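Local coordinates for putative oxidoreductase molybdopterin-binding subunit (PDB 4ZOH), which probably serves as the molybdenum-bearing subunit of a xanthine dehydrogenase-like or aldehyde oxidase-like hydroxylase, holding the pterin cytosine dinucleotide cofactor, at residues I7-D12 against D446-A451; T434-T439 against T472-D477; A423-K428 against L552-I557; T180-T185 against R205-D210. All coordinates share one frame; numbering follows the deposited sequence.

Contact 1 of 4, residues I7-D12 against D446-A451. With MCN (pterin cytosine dinucleotide), chain D.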
# COMPACT_ATOMS: atom_id res chain seq x y z
N ILE A 7 -14.19 -25.64 -15.76
CA ILE A 7 -13.42 -24.43 -16.15
C ILE A 7 -12.23 -24.18 -15.24
O ILE A 7 -12.38 -24.22 -13.98
CB ILE A 7 -14.37 -23.21 -16.20
CG1 ILE A 7 -15.50 -23.44 -17.26
CG2 ILE A 7 -13.60 -21.93 -16.43
CD1 ILE A 7 -15.05 -23.64 -18.72
N LYS A 8 -11.04 -23.99 -15.81
CA LYS A 8 -9.84 -23.82 -14.96
C LYS A 8 -9.90 -22.44 -14.22
O LYS A 8 -10.55 -21.51 -14.70
CB LYS A 8 -8.54 -23.95 -15.75
CG LYS A 8 -8.31 -25.36 -16.34
CD LYS A 8 -7.14 -25.38 -17.31
CE LYS A 8 -7.30 -24.53 -18.56
NZ LYS A 8 -8.16 -25.10 -19.66
N ARG A 9 -9.18 -22.29 -13.11
CA ARG A 9 -9.40 -21.13 -12.16
C ARG A 9 -8.85 -19.86 -12.74
O ARG A 9 -7.63 -19.77 -13.17
CB ARG A 9 -8.79 -21.41 -10.78
CG ARG A 9 -9.55 -22.49 -10.01
CD ARG A 9 -9.44 -22.33 -8.49
NE ARG A 9 -8.10 -21.84 -8.06
CZ ARG A 9 -7.82 -21.29 -6.88
NH1 ARG A 9 -8.78 -21.27 -5.90
NH2 ARG A 9 -6.58 -20.84 -6.65
N ILE A 10 -9.74 -18.89 -12.81
CA ILE A 10 -9.31 -17.51 -13.06
C ILE A 10 -8.38 -16.99 -11.92
O ILE A 10 -7.67 -16.02 -12.10
CB ILE A 10 -10.50 -16.54 -13.30
CG1 ILE A 10 -11.27 -16.23 -11.99
CG2 ILE A 10 -11.42 -17.06 -14.41
CD1 ILE A 10 -12.52 -15.36 -12.19
N GLU A 11 -8.46 -17.59 -10.74
CA GLU A 11 -7.66 -17.10 -9.59
C GLU A 11 -6.19 -17.48 -9.73
O GLU A 11 -5.37 -16.85 -9.04
CB GLU A 11 -8.19 -17.66 -8.22
CG GLU A 11 -9.66 -17.32 -7.86
CD GLU A 11 -10.72 -18.27 -8.42
OE1 GLU A 11 -10.49 -18.93 -9.48
OE2 GLU A 11 -11.85 -18.30 -7.82
N ASP A 12 -5.83 -18.48 -10.58
CA ASP A 12 -4.49 -19.10 -10.46
C ASP A 12 -3.32 -18.22 -10.85
O ASP A 12 -2.25 -18.27 -10.19
CB ASP A 12 -4.41 -20.44 -11.19
CG ASP A 12 -5.23 -21.50 -10.52
OD1 ASP A 12 -5.67 -21.25 -9.37
OD2 ASP A 12 -5.41 -22.60 -11.11
N ASP A 446 -14.66 -19.81 -5.77
CA ASP A 446 -16.02 -19.37 -6.14
C ASP A 446 -16.03 -18.31 -7.18
O ASP A 446 -17.04 -18.18 -7.90
CB ASP A 446 -16.83 -18.85 -4.92
CG ASP A 446 -16.92 -19.87 -3.87
OD1 ASP A 446 -17.80 -20.73 -3.97
OD2 ASP A 446 -16.04 -19.93 -3.02
N ALA A 447 -14.96 -17.53 -7.26
CA ALA A 447 -14.95 -16.42 -8.22
C ALA A 447 -15.03 -17.01 -9.67
O ALA A 447 -15.70 -16.45 -10.54
CB ALA A 447 -13.72 -15.53 -8.04
N THR A 448 -14.32 -18.11 -9.93
CA THR A 448 -14.41 -18.79 -11.25
C THR A 448 -15.86 -19.25 -11.46
O THR A 448 -16.42 -18.99 -12.51
CB THR A 448 -13.48 -20.01 -11.30
OG1 THR A 448 -12.14 -19.54 -11.34
CG2 THR A 448 -13.75 -20.83 -12.55
N ALA A 449 -16.47 -19.86 -10.45
CA ALA A 449 -17.87 -20.26 -10.57
C ALA A 449 -18.77 -19.07 -10.81
O ALA A 449 -19.74 -19.13 -11.65
CB ALA A 449 -18.28 -21.12 -9.37
N PHE A 450 -18.40 -17.92 -10.23
CA PHE A 450 -19.25 -16.74 -10.40
C PHE A 450 -19.15 -16.23 -11.83
O PHE A 450 -20.12 -15.74 -12.44
CB PHE A 450 -18.95 -15.65 -9.34
CG PHE A 450 -19.32 -16.06 -7.95
CD1 PHE A 450 -20.33 -17.03 -7.71
CD2 PHE A 450 -18.71 -15.48 -6.86
CE1 PHE A 450 -20.68 -17.41 -6.40
CE2 PHE A 450 -19.08 -15.84 -5.55
CZ PHE A 450 -20.06 -16.80 -5.32
N ALA A 451 -17.93 -16.29 -12.35
CA ALA A 451 -17.66 -15.82 -13.69
C ALA A 451 -18.42 -16.76 -14.72
O ALA A 451 -19.06 -16.26 -15.61
CB ALA A 451 -16.16 -15.80 -13.95
N1 MCN D . -19.04 -26.23 -6.12
C2 MCN D . -19.67 -26.50 -7.33
N3 MCN D . -20.92 -27.07 -7.37
C4 MCN D . -21.54 -27.37 -6.17
C5 MCN D . -20.92 -27.10 -4.95
C6 MCN D . -19.66 -26.50 -4.92
O2 MCN D . -19.15 -26.25 -8.42
N4 MCN D . -22.74 -27.91 -6.23
C1' MCN D . -17.72 -25.60 -6.18
C2D MCN D . -17.87 -24.08 -6.12
O2' MCN D . -17.92 -23.49 -7.38
C3' MCN D . -16.57 -23.65 -5.48
C4D MCN D . -16.51 -24.65 -4.40
O4D MCN D . -16.96 -25.92 -5.03
O3' MCN D . -15.48 -23.78 -6.32
C5' MCN D . -17.50 -23.92 -3.51
O5' MCN D . -17.92 -24.68 -2.54
PA MCN D . -19.19 -24.29 -1.60
O1A MCN D . -20.10 -23.24 -2.03
O2A MCN D . -19.67 -25.69 -1.34
O3A MCN D . -18.27 -23.89 -0.24
PB MCN D . -17.66 -22.41 -0.04
O1B MCN D . -18.72 -21.59 0.67
O2B MCN D . -17.08 -21.78 -1.23
O3B MCN D . -16.50 -22.77 0.89
C10 MCN D . -16.61 -22.81 2.34
C9' MCN D . -16.02 -24.10 2.87
C8' MCN D . -15.86 -24.09 4.30
S8' MCN D . -17.23 -23.73 5.34
C7' MCN D . -14.70 -24.47 4.90
S7' MCN D . -14.51 -24.60 6.67
C6' MCN D . -13.55 -24.93 4.15
C7 MCN D . -13.98 -25.34 2.70
O9' MCN D . -14.78 -24.29 2.20
N5' MCN D . -12.43 -23.98 4.16
C4A MCN D . -11.50 -23.87 3.11
N8' MCN D . -12.77 -25.49 1.83
C4B MCN D . -11.68 -24.68 1.95
N1' MCN D . -10.82 -24.67 0.93
C2' MCN D . -9.77 -23.84 0.98
N2' MCN D . -8.95 -23.84 -0.04
N3' MCN D . -9.50 -23.00 2.11
C4' MCN D . -10.37 -23.02 3.22
O4' MCN D . -10.14 -22.29 4.23
O HOH W 1 -12.32 -17.22 -5.45

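Contact 2 of 4, residues T434-T439 against T472-D477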
# COMPACT_ATOMS: atom_id res chain seq x y z
N THR A 434 -17.54 -5.58 -14.42
CA THR A 434 -17.02 -6.09 -13.15
C THR A 434 -18.17 -6.60 -12.31
O THR A 434 -19.19 -5.95 -12.16
CB THR A 434 -16.25 -4.98 -12.37
OG1 THR A 434 -15.40 -4.30 -13.30
CG2 THR A 434 -15.36 -5.56 -11.20
N LEU A 435 -17.98 -7.82 -11.83
CA LEU A 435 -18.86 -8.47 -10.92
C LEU A 435 -18.22 -8.46 -9.52
O LEU A 435 -17.08 -8.85 -9.37
CB LEU A 435 -19.10 -9.93 -11.39
CG LEU A 435 -19.88 -10.80 -10.44
CD1 LEU A 435 -21.35 -10.40 -10.47
CD2 LEU A 435 -19.71 -12.25 -10.88
N VAL A 436 -18.98 -8.05 -8.50
CA VAL A 436 -18.48 -8.09 -7.11
C VAL A 436 -19.38 -9.01 -6.30
O VAL A 436 -20.63 -8.99 -6.46
CB VAL A 436 -18.37 -6.67 -6.47
CG1 VAL A 436 -17.64 -6.74 -5.13
CG2 VAL A 436 -17.71 -5.65 -7.41
N THR A 437 -18.77 -9.89 -5.50
CA THR A 437 -19.57 -10.76 -4.60
C THR A 437 -19.43 -10.26 -3.15
O THR A 437 -18.36 -9.78 -2.81
CB THR A 437 -19.14 -12.21 -4.71
OG1 THR A 437 -19.88 -12.96 -3.77
CG2 THR A 437 -17.59 -12.48 -4.45
N GLY A 438 -20.49 -10.39 -2.32
CA GLY A 438 -20.40 -10.06 -0.90
C GLY A 438 -19.85 -11.23 -0.08
O GLY A 438 -19.52 -11.08 1.12
N THR A 439 -19.67 -12.38 -0.74
CA THR A 439 -18.94 -13.50 -0.05
C THR A 439 -17.43 -13.16 0.08
O THR A 439 -16.98 -12.07 -0.33
CB THR A 439 -19.15 -14.83 -0.77
OG1 THR A 439 -18.62 -14.76 -2.10
CG2 THR A 439 -20.69 -15.12 -0.83
N THR A 472 -15.05 -3.62 1.73
CA THR A 472 -16.37 -3.09 2.15
C THR A 472 -16.72 -1.86 1.33
O THR A 472 -17.90 -1.40 1.33
CB THR A 472 -16.42 -2.79 3.67
OG1 THR A 472 -15.44 -1.80 3.96
CG2 THR A 472 -16.11 -4.02 4.51
N GLU A 473 -15.75 -1.33 0.58
CA GLU A 473 -16.08 -0.14 -0.26
C GLU A 473 -16.49 -0.39 -1.72
O GLU A 473 -16.92 0.56 -2.45
CB GLU A 473 -14.94 0.84 -0.27
CG GLU A 473 -14.89 1.67 1.02
CD GLU A 473 -14.16 2.99 0.89
OE1 GLU A 473 -14.02 3.52 -0.27
OE2 GLU A 473 -13.73 3.51 1.96
N ILE A 474 -16.36 -1.63 -2.18
CA ILE A 474 -16.65 -1.91 -3.60
C ILE A 474 -18.03 -2.61 -3.75
O ILE A 474 -18.44 -2.95 -4.86
CB ILE A 474 -15.54 -2.72 -4.28
CG1 ILE A 474 -15.48 -4.11 -3.66
CG2 ILE A 474 -14.19 -2.00 -4.23
CD1 ILE A 474 -14.43 -5.02 -4.27
N ILE A 475 -18.68 -2.93 -2.61
CA ILE A 475 -20.02 -3.54 -2.64
C ILE A 475 -20.81 -3.10 -1.40
O ILE A 475 -20.22 -2.86 -0.31
CB ILE A 475 -19.95 -5.09 -2.80
CG1 ILE A 475 -21.34 -5.70 -3.20
CG2 ILE A 475 -19.28 -5.78 -1.63
CD1 ILE A 475 -21.33 -7.18 -3.53
N GLU A 476 -22.13 -3.01 -1.57
CA GLU A 476 -23.02 -2.57 -0.49
C GLU A 476 -22.75 -3.33 0.82
O GLU A 476 -22.61 -2.71 1.85
CB GLU A 476 -24.50 -2.66 -0.88
CG GLU A 476 -25.42 -2.14 0.21
CD GLU A 476 -26.93 -2.17 -0.13
OE1 GLU A 476 -27.34 -2.87 -1.09
OE2 GLU A 476 -27.70 -1.39 0.51
N ASP A 477 -22.63 -4.66 0.79
CA ASP A 477 -22.51 -5.43 2.00
C ASP A 477 -22.31 -6.90 1.63
O ASP A 477 -22.15 -7.24 0.46
CB ASP A 477 -23.78 -5.28 2.93
CG ASP A 477 -23.42 -5.24 4.41
OD1 ASP A 477 -23.87 -4.36 5.16
OD2 ASP A 477 -22.67 -6.10 4.87

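Contact 3 of 4, residues A423-K428 against L552-I557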
# COMPACT_ATOMS: atom_id res chain seq x y z
N ALA A 423 -24.63 -9.27 -4.56
CA ALA A 423 -23.77 -9.25 -5.74
C ALA A 423 -24.00 -7.90 -6.38
O ALA A 423 -25.20 -7.47 -6.48
CB ALA A 423 -24.13 -10.41 -6.72
N ARG A 424 -22.91 -7.27 -6.84
CA ARG A 424 -23.02 -6.04 -7.62
C ARG A 424 -22.44 -6.33 -9.01
O ARG A 424 -21.39 -6.94 -9.07
CB ARG A 424 -22.25 -4.90 -6.88
CG ARG A 424 -21.80 -3.74 -7.74
CD ARG A 424 -21.07 -2.65 -6.97
NE ARG A 424 -20.67 -1.58 -7.92
CZ ARG A 424 -19.45 -1.07 -8.07
NH1 ARG A 424 -18.43 -1.43 -7.31
NH2 ARG A 424 -19.28 -0.13 -8.97
N ILE A 425 -23.08 -5.88 -10.11
CA ILE A 425 -22.43 -5.96 -11.41
C ILE A 425 -22.47 -4.58 -12.04
O ILE A 425 -23.48 -3.91 -12.02
CB ILE A 425 -23.03 -7.11 -12.32
CG1 ILE A 425 -22.15 -7.41 -13.51
CG2 ILE A 425 -24.43 -6.74 -12.83
CD1 ILE A 425 -22.52 -8.75 -14.21
N SER A 426 -21.38 -4.17 -12.68
CA SER A 426 -21.33 -2.81 -13.16
C SER A 426 -20.69 -2.71 -14.53
O SER A 426 -19.68 -3.37 -14.78
CB SER A 426 -20.49 -2.03 -12.14
OG SER A 426 -20.29 -0.73 -12.55
N VAL A 427 -21.16 -1.81 -15.39
CA VAL A 427 -20.56 -1.71 -16.72
C VAL A 427 -20.08 -0.32 -16.99
O VAL A 427 -20.85 0.65 -16.85
CB VAL A 427 -21.57 -2.13 -17.85
CG1 VAL A 427 -20.91 -2.07 -19.23
CG2 VAL A 427 -22.15 -3.52 -17.52
N LYS A 428 -18.81 -0.18 -17.40
CA LYS A 428 -18.22 1.17 -17.56
C LYS A 428 -18.59 1.65 -19.02
O LYS A 428 -19.02 0.86 -19.86
CB LYS A 428 -16.72 1.14 -17.37
CG LYS A 428 -16.25 0.62 -15.99
CD LYS A 428 -14.81 0.98 -15.65
CE LYS A 428 -14.55 0.80 -14.11
NZ LYS A 428 -15.38 1.77 -13.33
N LEU A 552 -25.94 1.40 -15.56
CA LEU A 552 -25.75 -0.04 -15.74
C LEU A 552 -24.85 -0.58 -14.59
O LEU A 552 -23.83 -1.24 -14.81
CB LEU A 552 -25.08 -0.29 -17.11
CG LEU A 552 -25.93 0.02 -18.37
CD1 LEU A 552 -25.08 -0.25 -19.64
CD2 LEU A 552 -27.21 -0.83 -18.37
N ASP A 553 -25.20 -0.20 -13.38
CA ASP A 553 -24.50 -0.68 -12.19
C ASP A 553 -25.64 -1.20 -11.34
O ASP A 553 -26.50 -0.43 -10.96
CB ASP A 553 -23.76 0.49 -11.48
CG ASP A 553 -22.76 0.01 -10.41
OD1 ASP A 553 -23.07 -0.91 -9.60
OD2 ASP A 553 -21.62 0.49 -10.42
N THR A 554 -25.68 -2.48 -11.03
CA THR A 554 -26.81 -2.99 -10.31
C THR A 554 -26.44 -3.95 -9.20
O THR A 554 -25.45 -4.63 -9.31
CB THR A 554 -27.94 -3.53 -11.25
OG1 THR A 554 -29.15 -3.67 -10.47
CG2 THR A 554 -27.58 -4.84 -11.91
N THR A 555 -27.20 -3.92 -8.12
CA THR A 555 -26.90 -4.71 -6.93
C THR A 555 -28.11 -5.55 -6.60
O THR A 555 -29.22 -5.04 -6.57
CB THR A 555 -26.51 -3.78 -5.73
OG1 THR A 555 -25.28 -3.10 -6.06
CG2 THR A 555 -26.28 -4.57 -4.47
N ALA A 556 -27.90 -6.83 -6.37
CA ALA A 556 -29.02 -7.72 -6.03
C ALA A 556 -28.73 -8.29 -4.66
O ALA A 556 -27.60 -8.52 -4.31
CB ALA A 556 -29.14 -8.84 -7.05
N ILE A 557 -29.75 -8.51 -3.88
CA ILE A 557 -29.54 -9.12 -2.59
C ILE A 557 -30.46 -10.31 -2.75
O ILE A 557 -31.65 -10.14 -3.09
CB ILE A 557 -29.99 -8.22 -1.42
CG1 ILE A 557 -29.10 -6.96 -1.29
CG2 ILE A 557 -30.06 -9.02 -0.12
CD1 ILE A 557 -29.63 -5.89 -0.31

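Contact 4 of 4, residues T180-T185 against R205-D210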
# COMPACT_ATOMS: atom_id res chain seq x y z
N THR A 180 -9.08 2.03 8.60
CA THR A 180 -8.98 0.96 7.53
C THR A 180 -8.31 -0.25 8.16
O THR A 180 -7.29 -0.07 8.82
CB THR A 180 -8.23 1.47 6.30
OG1 THR A 180 -8.95 2.59 5.78
CG2 THR A 180 -8.16 0.41 5.24
N PHE A 181 -8.92 -1.43 8.03
CA PHE A 181 -8.47 -2.68 8.71
C PHE A 181 -8.33 -3.82 7.70
O PHE A 181 -9.37 -4.23 7.10
CB PHE A 181 -9.55 -3.14 9.75
CG PHE A 181 -9.00 -4.04 10.85
CD1 PHE A 181 -8.34 -3.52 11.95
CD2 PHE A 181 -9.14 -5.43 10.80
CE1 PHE A 181 -7.81 -4.35 12.96
CE2 PHE A 181 -8.65 -6.26 11.80
CZ PHE A 181 -7.99 -5.72 12.90
N TYR A 182 -7.10 -4.33 7.48
CA TYR A 182 -6.90 -5.49 6.58
C TYR A 182 -6.77 -6.70 7.47
O TYR A 182 -6.10 -6.62 8.48
CB TYR A 182 -5.62 -5.39 5.76
CG TYR A 182 -5.46 -4.16 4.89
CD1 TYR A 182 -5.62 -4.26 3.49
CD2 TYR A 182 -5.08 -2.93 5.45
CE1 TYR A 182 -5.39 -3.16 2.68
CE2 TYR A 182 -4.87 -1.83 4.64
CZ TYR A 182 -5.03 -1.97 3.28
OH TYR A 182 -4.85 -0.87 2.53
N SER A 183 -7.34 -7.82 7.09
CA SER A 183 -7.25 -8.95 7.97
C SER A 183 -7.36 -10.23 7.18
O SER A 183 -8.15 -10.32 6.19
CB SER A 183 -8.38 -8.91 9.04
OG SER A 183 -8.23 -9.99 9.99
N SER A 184 -6.65 -11.23 7.67
CA SER A 184 -6.77 -12.57 7.14
C SER A 184 -8.04 -13.11 7.76
O SER A 184 -8.04 -13.70 8.83
CB SER A 184 -5.52 -13.43 7.46
OG SER A 184 -5.65 -14.72 6.86
N THR A 185 -9.15 -12.79 7.14
CA THR A 185 -10.43 -13.11 7.73
C THR A 185 -11.29 -13.86 6.69
O THR A 185 -10.94 -13.82 5.50
CB THR A 185 -11.17 -11.82 8.19
OG1 THR A 185 -12.35 -12.17 8.89
CG2 THR A 185 -11.52 -10.91 7.03
N ARG A 205 -13.57 0.84 7.16
CA ARG A 205 -13.44 0.04 5.93
C ARG A 205 -12.63 -1.23 6.28
O ARG A 205 -11.55 -1.12 6.90
CB ARG A 205 -12.64 0.85 4.91
CG ARG A 205 -12.37 0.07 3.61
CD ARG A 205 -11.47 0.88 2.70
NE ARG A 205 -11.55 0.47 1.31
CZ ARG A 205 -11.04 1.19 0.29
NH1 ARG A 205 -10.42 2.33 0.54
NH2 ARG A 205 -11.16 0.78 -0.97
N VAL A 206 -13.11 -2.40 5.87
CA VAL A 206 -12.40 -3.64 6.05
C VAL A 206 -11.99 -4.19 4.64
O VAL A 206 -12.74 -4.13 3.68
CB VAL A 206 -13.15 -4.68 6.91
CG1 VAL A 206 -12.35 -5.96 7.00
CG2 VAL A 206 -13.23 -4.17 8.40
N ILE A 207 -10.78 -4.72 4.57
CA ILE A 207 -10.26 -5.34 3.35
C ILE A 207 -9.81 -6.74 3.71
O ILE A 207 -8.94 -6.91 4.56
CB ILE A 207 -9.10 -4.51 2.74
CG1 ILE A 207 -9.67 -3.16 2.26
CG2 ILE A 207 -8.42 -5.28 1.59
CD1 ILE A 207 -8.63 -2.16 1.79
N GLN A 208 -10.46 -7.73 3.09
CA GLN A 208 -9.95 -9.09 3.06
C GLN A 208 -9.06 -9.22 1.83
O GLN A 208 -9.57 -9.25 0.72
CB GLN A 208 -11.08 -10.07 2.98
CG GLN A 208 -10.69 -11.54 2.81
CD GLN A 208 -11.92 -12.37 2.33
OE1 GLN A 208 -12.70 -11.89 1.52
NE2 GLN A 208 -12.16 -13.52 2.96
N PRO A 209 -7.74 -9.28 2.01
CA PRO A 209 -6.78 -9.41 0.85
C PRO A 209 -6.75 -10.94 0.54
O PRO A 209 -7.68 -11.67 1.03
CB PRO A 209 -5.45 -8.94 1.46
CG PRO A 209 -5.54 -9.44 2.88
CD PRO A 209 -7.01 -9.25 3.30
N ASP A 210 -5.73 -11.44 -0.15
CA ASP A 210 -5.66 -12.91 -0.30
C ASP A 210 -5.56 -13.55 1.08
O ASP A 210 -4.80 -13.08 1.92
CB ASP A 210 -4.45 -13.34 -1.22
CG ASP A 210 -4.61 -12.78 -2.63
OD1 ASP A 210 -5.68 -13.03 -3.23
OD2 ASP A 210 -3.75 -11.99 -3.10
O HOH W 2 -9.43 3.54 3.25

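Contact 1 of 4, residues I7-D12 against D446-A451
The first turn of helix 446-458, one side of which lines the pterin cytosine dinucleotide pocket, is met on another side by the N-terminal loop, where Ile10 and Glu11 close on Thr448. The hydroxyl is the hub. Thr448 OG1 receives the backbone N-H of Ile10, with 2.9 Å between Ile10 N and OG1, and gives its own proton to Glu11 OE1 at 2.6 Å from OG1. That oxygen is met on its syn side, 25° out of the carboxylate plane. The second oxygen reaches the start of the helix: Glu11 OE2 takes the N-H of Thr448 at 3.3 Å from Thr448 N, the donor standing well above the carboxylate plane. The bend at chi2 of Glu11 (86°) turns the carboxylate back toward the helix. A water donates to Glu11 OE2 at 2.6 Å and accepts from the N of Ala447. Beside this polar knot Ile10 slides past Thr448 in the opposite direction, its CD1 lying 4.1 Å from Ala451 CB, and Val467 of strand 465-468 also packs on Ile10. Behind Glu11, the guanidinium of Arg9 lies flat against Glu11 CB and grips Asp12 OD1 with NE and NH2; NH2 also bonds the backbone of another protein's chain. On the cofactor side, Ala449 CB approaches O2' of the dinucleotide to 3.1 Å. The chemistry is that of an acid set against the N-terminal end of a helix: the N-H groups of the first turn and the helix dipole would probably favour a charged Glu11, while Thr448, by donating and accepting at once, is held in one rotation.

Contact 2 of 4, residues T434-T439 against T472-D477
Strand 434-437 and the loop 472-477 approach at two places, Val436 facing Ile475 with 6.6 Å between their CA atoms and Gly438 facing Asp477 at 5.9 Å. They belong to the molybdopterin cofactor-binding domain, in which this strand lies between strands 465-468 and 420-427 of a mixed sheet, and the loop returns over one sheet face on its way to helix 486-512. What joins them is mainly hydrocarbon. Val436 is the wedge: its CG1 enters between two consecutive isoleucines, 3.7 Å from Ile474 CG1 and equally near Ile475 CB, while its CG2 rests against the carbonyl oxygen of Ile474. The two isoleucines come at it differently. Ile474 crosses Val436 obliquely and presents both CG1 and CD1, whereas Ile475 runs past it in the opposite direction. With CG1 anti to the backbone N (chi1 -165°) and the chain extended beyond, Ile475 carries its CD1 over the strand's backbone, to 3.5 Å from Val436 O. Other parts of the fold close round the same groups, Val422 and His189 touching Ile475, and Ile474 of the second subunit packing on Ile474, so the isoleucine pair serves the dimer interface as well. The carboxylate of Asp477 forms a salt bridge with Arg193. Where the strand ends, Gly438 lets the loop come close; a side chain there would run into the backbone oxygen of Asp477. That oxygen instead receives a CA-H...O contact, 3.6 Å from Gly438 CA to Asp477 O.

Contact 3 of 4, residues A423-K428 against L552-I557
Asp553 OD2 is held by two donors, both from the neighbouring strand: NH2 of Arg424, 2.8 Å from OD2, and OG of Ser426. The two come from different directions. Arg424 approaches side-on, and its guanidinium lies within 5° of the carboxylate plane, so that NE meets Asp553 OD1 at 3.0 Å while NH2 takes OD2, each on a syn lone pair. Ser426 stands above that plane, 71° out of it, with its OG 2.8 Å from Asp553 OD2. The arginine chain is extended from CG to NE and runs along the sheet face from its own position to that of Asp553, two pairs further along the strands, passing Thr555 OG1 at 3.6 Å from Arg424 CB. With a leucine in place of Arg424, the Asp553 carboxylate would probably lose its charge partner and be left with the single Ser426 bond of this contact, freer to turn. The strands themselves are antiparallel neighbours at the border of a mixed sheet in the molybdopterin cofactor-binding domain, strand 553-559 lying outermost within the chain. Ala423 pairs with Ala556 and Ile425 with Thr554 as hydrogen-bonded pairs; Ile425 N lies 2.8 Å from Thr554 O. Arg424 with Thr555 and Ser426 with Asp553 are the non-hydrogen-bonded pairs, closing to 3.9 Å between the CA atoms of Ser426 and Asp553. On the opposite face, Ile425 CG2 meets Thr554 CG2, and Lys500 and Lys504 of helix 486-512 touch Thr554. The remaining Arg424 nitrogen, NH1, bonds Ile474 O and also Glu473 O of the second subunit.

Contact 4 of 4, residues T180-T185 against R205-D210
Beyond the last paired residues of two parallel strands, the amide of Gln208 reaches across to the backbone of Thr185: NE2 lies 2.8 Å from Thr185 O, tilted 27° from the carbonyl plane. Its CG stands anti to the backbone N (chi1 174°) and the chain is extended beyond it, which gives the needed reach. NE2 also bonds Gly440 O, so the amide spans two loops; with an alanine here, both carbonyls would probably be left without this donor and the two loops lose this tie. The strands are those of a beta-alpha-beta unit connected by helix 188-199. Phe181 binds on both sides of Val206, through its N to Arg205 O at 2.9 Å and its O to the N of Ile207, and Ser183 N then meets Ile207 O. On one face Tyr182 and Ile207 lie side by side, Ile207 CD1 coming 3.5 Å from Tyr182 CE1, obliquely to the ring. At the strand starts a water joins Thr180 OG1 to Arg205 NH1, while Arg205 NH2 makes a salt bridge to Asp471. Side-chain polar bonds thus close both ends of a pairing whose middle combines backbone hydrogen bonds with apolar side chains, the Gln208 side chain lying about 9 Å from the pterin cytosine dinucleotide.

Overall arrangement
Along the chain, contact 4 closes early inside the long loop spanned by contact 1, and contact 2 is nested within contact 3. Contacts 2 and 3, with centres about 9 Å apart, share one mixed sheet: strands 420-427 and 433-437 are neighbours in it, and both contacts touch the second subunit. Helix 446-458 follows strand 433-437, and its Phe450 packs on Leu435, Thr437 and Thr439, tying contact 1 to contact 2 across about 17 Å between centres. Contact 4 belongs to the earlier of the two molybdopterin cofactor-binding domains, yet Thr472 bonds to Val206. Contact 2 is thus the junction through which the dimer-facing sheet meets elements beside the molybdenum cofactor.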